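Local coordinates for protein Xaa-Pro dipeptidase (Lactobacillus brevis, PDB 3I7M) that probably acts as a manganese-dependent metallo-aminopeptidase of family M24B that cleaves Xaa-Pro dipeptides, and is represented here by its N-terminal domain, at residues T21-N25 with P26-E30; L128-T131 with S132-H136. All blocks are in the same frame, centred on the assembly; numbering follows the deposited sequence.

Contact 1. Residues T21-N25 with P26-E30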
ATOM      1  N   THR A  21      -5.578  -3.569  -1.457  1.00  8.98           N
ATOM      2  CA  THR A  21      -5.202  -2.452  -2.313  1.00  8.88           C
ATOM      3  C   THR A  21      -3.831  -1.961  -1.875  1.00  9.16           C
ATOM      4  O   THR A  21      -3.652  -1.683  -0.675  1.00  9.82           O
ATOM      5  CB  THR A  21      -6.251  -1.400  -2.209  1.00  9.81           C
ATOM      6  OG1 THR A  21      -7.435  -1.884  -2.873  1.00 10.28           O
ATOM      7  CG2 THR A  21      -5.826  -0.128  -2.891  1.00 11.42           C
ATOM      8  N   TYR A  22      -2.920  -1.803  -2.834  1.00  8.60           N
ATOM      9  CA  TYR A  22      -1.545  -1.338  -2.563  1.00  8.45           C
ATOM     10  C   TYR A  22      -1.440   0.040  -3.141  1.00  7.30           C
ATOM     11  O   TYR A  22      -1.450   0.190  -4.385  1.00  8.40           O
ATOM     12  CB  TYR A  22      -0.579  -2.326  -3.206  1.00  7.91           C
ATOM     13  CG  TYR A  22       0.866  -1.929  -3.008  1.00  8.07           C
ATOM     14  CD1 TYR A  22       1.569  -2.409  -1.915  1.00 10.38           C
ATOM     15  CD2 TYR A  22       1.542  -1.230  -3.959  1.00  8.16           C
ATOM     16  CE1 TYR A  22       2.887  -2.021  -1.719  1.00  9.81           C
ATOM     17  CE2 TYR A  22       2.900  -0.838  -3.764  1.00  8.67           C
ATOM     18  CZ  TYR A  22       3.521  -1.299  -2.661  1.00  7.96           C
ATOM     19  OH  TYR A  22       4.849  -0.895  -2.441  1.00 12.57           O
ATOM     20  N   LEU A  23      -1.359   1.081  -2.304  1.00  8.64           N
ATOM     21  CA  LEU A  23      -1.252   2.499  -2.730  1.00  8.23           C
ATOM     22  C   LEU A  23       0.217   2.916  -2.667  1.00  8.00           C
ATOM     23  O   LEU A  23       0.891   2.677  -1.627  1.00 10.03           O
ATOM     24  CB  LEU A  23      -2.081   3.344  -1.816  1.00  9.61           C
ATOM     25  CG  LEU A  23      -3.574   3.032  -1.865  1.00  8.71           C
ATOM     26  CD1 LEU A  23      -4.259   3.949  -0.839  1.00 12.16           C
ATOM     27  CD2 LEU A  23      -4.206   3.124  -3.239  1.00  8.93           C
ATOM     28  N   SER A  24       0.679   3.454  -3.783  1.00  7.37           N
ATOM     29  CA  SER A  24       2.091   3.858  -3.962  1.00  8.50           C
ATOM     30  C   SER A  24       2.266   5.295  -4.384  1.00  8.73           C
ATOM     31  O   SER A  24       3.435   5.757  -4.444  1.00  9.55           O
ATOM     32  CB  SER A  24       2.721   2.929  -5.017  1.00  9.29           C
ATOM     33  OG  SER A  24       1.979   2.988  -6.245  1.00  8.62           O
ATOM     34  N   ASN A  25       1.212   5.979  -4.822  1.00  8.86           N
ATOM     35  CA  ASN A  25       1.344   7.334  -5.346  1.00  9.55           C
ATOM     36  C   ASN A  25       1.566   8.277  -4.162  1.00 10.32           C
ATOM     37  O   ASN A  25       0.706   8.344  -3.326  1.00 10.43           O
ATOM     38  CB  ASN A  25       0.105   7.690  -6.186  1.00  9.47           C
ATOM     39  CG  ASN A  25       0.180   9.010  -6.864  1.00  9.48           C
ATOM     40  OD1 ASN A  25       1.077   9.841  -6.594  1.00 12.40           O
ATOM     41  ND2 ASN A  25      -0.717   9.216  -7.784  1.00 12.06           N
ATOM     42  N   PRO A  26       2.715   8.987  -4.129  1.00 10.89           N
ATOM     43  CA  PRO A  26       2.915   9.857  -2.959  1.00 11.32           C
ATOM     44  C   PRO A  26       1.770  10.882  -2.818  1.00 11.72           C
ATOM     45  O   PRO A  26       1.473  11.284  -1.700  1.00 12.57           O
ATOM     46  CB  PRO A  26       4.223  10.565  -3.245  1.00 13.45           C
ATOM     47  CG  PRO A  26       4.921   9.746  -4.304  1.00 14.57           C
ATOM     48  CD  PRO A  26       3.873   8.967  -5.040  1.00 11.12           C
ATOM     49  N   LYS A  27       1.180  11.319  -3.910  1.00 11.56           N
ATOM     50  CA  LYS A  27       0.023  12.277  -3.833  1.00 11.00           C
ATOM     51  C   LYS A  27      -1.158  11.630  -3.165  1.00 11.97           C
ATOM     52  O   LYS A  27      -1.888  12.262  -2.403  1.00 11.69           O
ATOM     53  CB  LYS A  27      -0.358  12.768  -5.202  1.00 13.18           C
ATOM     54  CG  LYS A  27       0.712  13.623  -5.932  1.00 20.49           C
ATOM     55  CD  LYS A  27       0.835  15.062  -5.395  1.00 25.77           C
ATOM     56  CE  LYS A  27       2.038  15.810  -6.035  1.00 28.73           C
ATOM     57  NZ  LYS A  27       2.334  17.184  -5.435  1.00 30.45           N
ATOM     58  N   THR A  28      -1.403  10.337  -3.423  1.00 10.24           N
ATOM     59  CA  THR A  28      -2.480   9.644  -2.752  1.00 10.16           C
ATOM     60  C   THR A  28      -2.184   9.481  -1.269  1.00 11.64           C
ATOM     61  O   THR A  28      -3.056   9.694  -0.423  1.00 11.39           O
ATOM     62  CB  THR A  28      -2.664   8.255  -3.385  1.00 10.39           C
ATOM     63  OG1 THR A  28      -2.889   8.471  -4.762  1.00 11.82           O
ATOM     64  CG2 THR A  28      -3.841   7.520  -2.749  1.00 11.69           C
ATOM     65  N   ILE A  29      -0.957   9.102  -0.914  1.00 11.15           N
ATOM     66  CA  ILE A  29      -0.591   8.941   0.477  1.00 11.62           C
ATOM     67  C   ILE A  29      -0.708  10.278   1.233  1.00 12.89           C
ATOM     68  O   ILE A  29      -1.242  10.275   2.341  1.00 13.64           O
ATOM     69  CB  ILE A  29       0.797   8.242   0.597  1.00 13.73           C
ATOM     70  CG1 ILE A  29       0.636   6.807   0.077  1.00 16.17           C
ATOM     71  CG2 ILE A  29       1.341   8.266   2.051  1.00 15.95           C
ATOM     72  CD1 ILE A  29       1.954   6.044  -0.058  1.00 18.73           C
ATOM     73  N   GLU A  30      -0.314  11.341   0.572  1.00 13.03           N
ATOM     74  CA  GLU A  30      -0.454  12.689   1.201  1.00 12.47           C
ATOM     75  C   GLU A  30      -1.925  12.997   1.395  1.00 12.16           C
ATOM     76  O   GLU A  30      -2.321  13.553   2.439  1.00 13.28           O
ATOM     77  CB  GLU A  30       0.214  13.765   0.367  1.00 13.06           C
ATOM     78  CG  GLU A  30       0.201  15.135   1.081  1.00 14.47           C
ATOM     79  CD  GLU A  30       1.001  16.195   0.382  1.00 22.88           C
ATOM     80  OE1 GLU A  30       1.500  15.983  -0.748  1.00 27.92           O
ATOM     81  OE2 GLU A  30       1.093  17.305   0.971  1.00 27.58           O
TER

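Contact 2. Residues L128-T131 with S132-H136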
ATOM      1  N   LEU A 128      -6.763  -5.092 -11.249  1.00  9.81           N
ATOM      2  CA  LEU A 128      -7.600  -4.013 -10.724  1.00  9.43           C
ATOM      3  C   LEU A 128      -6.811  -2.687 -10.625  1.00  8.29           C
ATOM      4  O   LEU A 128      -5.666  -2.676 -10.144  1.00  9.27           O
ATOM      5  CB  LEU A 128      -8.082  -4.354  -9.324  1.00 10.15           C
ATOM      6  CG  LEU A 128      -9.129  -5.454  -9.207  1.00 11.57           C
ATOM      7  CD1 LEU A 128      -9.358  -5.785  -7.745  1.00 11.52           C
ATOM      8  CD2 LEU A 128     -10.457  -5.082  -9.828  1.00 12.52           C
ATOM      9  N   ASP A 129      -7.415  -1.579 -11.029  1.00  8.33           N
ATOM     10  CA  ASP A 129      -6.794  -0.271 -11.082  1.00  7.67           C
ATOM     11  C   ASP A 129      -7.667   0.652 -10.271  1.00  8.51           C
ATOM     12  O   ASP A 129      -8.822   0.860 -10.580  1.00  8.78           O
ATOM     13  CB  ASP A 129      -6.647   0.193 -12.531  1.00  8.81           C
ATOM     14  CG  ASP A 129      -5.784   1.411 -12.676  1.00 11.74           C
ATOM     15  OD1 ASP A 129      -5.299   1.938 -11.665  1.00 10.07           O
ATOM     16  OD2 ASP A 129      -5.567   1.806 -13.841  1.00 12.28           O
ATOM     17  N   ILE A 130      -7.100   1.213  -9.210  1.00  6.69           N
ATOM     18  CA  ILE A 130      -7.793   2.182  -8.359  1.00  8.07           C
ATOM     19  C   ILE A 130      -7.512   3.629  -8.757  1.00  7.46           C
ATOM     20  O   ILE A 130      -8.066   4.548  -8.146  1.00  9.16           O
ATOM     21  CB  ILE A 130      -7.514   1.917  -6.855  1.00  6.50           C
ATOM     22  CG1 ILE A 130      -8.580   2.508  -5.949  1.00  7.77           C
ATOM     23  CG2 ILE A 130      -6.056   2.312  -6.476  1.00  8.53           C
ATOM     24  CD1 ILE A 130      -8.478   2.056  -4.518  1.00  8.68           C
ATOM     25  N   THR A 131      -6.765   3.817  -9.861  1.00  9.56           N
ATOM     26  CA  THR A 131      -6.375   5.167 -10.309  1.00 10.59           C
ATOM     27  C   THR A 131      -7.594   6.109 -10.416  1.00 10.86           C
ATOM     28  O   THR A 131      -7.605   7.184  -9.835  1.00 11.28           O
ATOM     29  CB  THR A 131      -5.631   5.097 -11.634  1.00 11.41           C
ATOM     30  OG1 THR A 131      -4.389   4.440 -11.400  1.00 10.84           O
ATOM     31  CG2 THR A 131      -5.355   6.555 -12.187  1.00 12.24           C
ATOM     32  N   SER A 132      -8.620   5.674 -11.147  1.00 10.79           N
ATOM     33  CA  SER A 132      -9.782   6.510 -11.391  0.60 10.82           C
ATOM     34  C   SER A 132     -10.554   6.798 -10.094  1.00 10.06           C
ATOM     35  O   SER A 132     -11.040   7.940  -9.868  1.00 10.58           O
ATOM     36  CB  SER A 132     -10.693   5.842 -12.409  0.60 11.49           C
ATOM     37  OG  SER A 132     -11.877   6.583 -12.537  0.60 13.97           O
ATOM     38  N   PHE A 133     -10.739   5.767  -9.254  1.00  8.98           N
ATOM     39  CA  PHE A 133     -11.456   5.906  -7.970  1.00  8.86           C
ATOM     40  C   PHE A 133     -10.750   6.987  -7.069  1.00  9.40           C
ATOM     41  O   PHE A 133     -11.373   7.927  -6.509  1.00 11.13           O
ATOM     42  CB  PHE A 133     -11.611   4.607  -7.233  1.00  9.64           C
ATOM     43  CG  PHE A 133     -12.294   4.744  -5.858  1.00  9.17           C
ATOM     44  CD1 PHE A 133     -13.679   4.795  -5.737  1.00 11.34           C
ATOM     45  CD2 PHE A 133     -11.566   4.813  -4.693  1.00 10.12           C
ATOM     46  CE1 PHE A 133     -14.292   4.956  -4.492  1.00 10.34           C
ATOM     47  CE2 PHE A 133     -12.172   4.944  -3.464  1.00 13.15           C
ATOM     48  CZ  PHE A 133     -13.547   5.014  -3.364  1.00 13.20           C
ATOM     49  N   ILE A 134      -9.422   6.892  -6.978  1.00  9.95           N
ATOM     50  CA  ILE A 134      -8.660   7.852  -6.185  1.00 11.75           C
ATOM     51  C   ILE A 134      -8.819   9.247  -6.822  1.00 13.79           C
ATOM     52  O   ILE A 134      -8.922  10.261  -6.103  1.00 15.74           O
ATOM     53  CB  ILE A 134      -7.169   7.451  -6.094  1.00 10.87           C
ATOM     54  CG1 ILE A 134      -6.941   6.138  -5.327  1.00 11.60           C
ATOM     55  CG2 ILE A 134      -6.343   8.679  -5.566  1.00 13.04           C
ATOM     56  CD1 ILE A 134      -7.514   6.040  -3.932  1.00 11.08           C
ATOM     57  N   GLU A 135      -8.775   9.342  -8.148  1.00 15.23           N
ATOM     58  CA  GLU A 135      -8.870  10.625  -8.895  0.60 17.83           C
ATOM     59  C   GLU A 135     -10.171  11.351  -8.511  1.00 17.79           C
ATOM     60  O   GLU A 135     -10.214  12.603  -8.364  1.00 19.04           O
ATOM     61  CB  GLU A 135      -8.913  10.337 -10.408  0.60 18.80           C
ATOM     62  CG  GLU A 135      -7.811  10.928 -11.268  0.60 22.23           C
ATOM     63  CD  GLU A 135      -7.462  10.056 -12.508  0.60 25.03           C
ATOM     64  OE1 GLU A 135      -6.292  10.086 -12.961  0.60 26.93           O
ATOM     65  OE2 GLU A 135      -8.354   9.352 -13.049  0.60 25.52           O
ATOM     66  N   HIS A 136     -11.260  10.576  -8.367  1.00 18.92           N
ATOM     67  CA  HIS A 136     -12.613  11.125  -8.107  1.00 21.60           C
ATOM     68  C   HIS A 136     -12.953  11.389  -6.674  1.00 22.95           C
ATOM     69  O   HIS A 136     -13.951  12.067  -6.404  1.00 22.93           O
ATOM     70  CB  HIS A 136     -13.738  10.244  -8.692  1.00 21.70           C
ATOM     71  CG  HIS A 136     -13.603  10.024 -10.157  1.00 26.04           C
ATOM     72  ND1 HIS A 136     -13.967   8.842 -10.768  1.00 30.22           N
ATOM     73  CD2 HIS A 136     -13.087  10.815 -11.129  1.00 30.38           C
ATOM     74  CE1 HIS A 136     -13.710   8.930 -12.062  1.00 33.65           C
ATOM     75  NE2 HIS A 136     -13.177  10.117 -12.304  1.00 32.20           N
TER
HETATM   76  O   HOH W   1     -10.601   2.969 -10.277  1.00 10.82           O
HETATM   77  O   HOH W   2      -8.461   3.354 -12.815  1.00 12.06           O

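Contact 1. Residues T21-N25 with P26-E30
N25 caps the helix that begins at P26. Its OD1 accepts from K27 N at 3.1 Å, with an N-H...O angle of 146°. The amide hydrogen comes from above the carbonyl plane of the side chain, 52° out of it. N25 CG lies anti to the backbone N (chi1 -175°), which folds the amide back over the first turn. The backbone O of N25 takes the straighter bond, from I29 N at 3.0 Å. P26, next in the chain, has no amide hydrogen to offer at the start of the helix. The side chains of N25 and T28 cross at about a right angle, with N25 CB 3.4 Å from T28 OG1. T28 OG1 itself is hydrogen-bonded to E105, whose carboxylate also accepts from the backbone N of S24 and N25. One acid thus ties the turn to the helix. Beyond the cap the side chains pack: L23 CD1 meets T28 CG2 at 4.1 Å, and I29 CD1 lies 3.9 Å from the carbonyl O of L23. The unit joins strand 20-23 to helix 26-33 through the short link S24-N25. The strand lies between strands 45-48 and 101-104 of the mixed sheet, and I29 also packs on L46.

Contact 2. Residues L128-T131 with S132-H136
The ring of F133 meets the side chain of I130 obliquely. I130 CG1 is 4.0 Å from CD2 of F133 and 3.9 Å from its CB. The ring also meets that of W12 in helix 5-15, with the planes at about 35°. On the H136 ring, S132 O sits over one face, offset toward the rim. I130 has CG1 anti to its own N (chi1 -158°), and this branch serves both F133 and I134; I134 CG1 lies 4.0 Å from I130 CG1. I9 of helix 5-15 touches all three of these side chains. The polar contacts gather at the start of the helix. D129 OD1 takes two hydrogen bonds from T131: the backbone N from above the carboxylate plane, and OG1 at 2.7 Å on the syn side. K106 N is a further donor to the same oxygen. Two waters extend the cap. Water 1 links D129 O to F133 N; water 2 accepts from S132 N and bonds weakly to D129 O. I134 N then gives a nearly straight bond to I130 O at 2.9 Å, and E135 N bonds to T131 O. The first amides of the helix therefore find acceptors in a carboxylate and in water. The negative charge of D129 lies at the helix N-terminus, where it would probably be favoured by the dipole.

Overall arrangement
Both contacts are strand-to-helix turns on one mixed sheet of the Creatinase/Prolidase N-terminal domain. Contact 1 follows an inner strand and is partly buried. Contact 2 follows the edge strand 125-129 and lies at the surface. Their capping differs too: the side-chain amide of N25 serves the first helix, and the carboxylate of D129 with two waters the second. The loop after strand 101-104 binds both. E105 bonds to contact 1 and also packs on I130 and I134, while K106 and G107 bond to contact 2. The two also touch each other, with centres about 11 Å apart. T28 OG1 lies 3.6 Å from I134 CG2, and L23 CD2 lies 3.8 Å from I130 CG2.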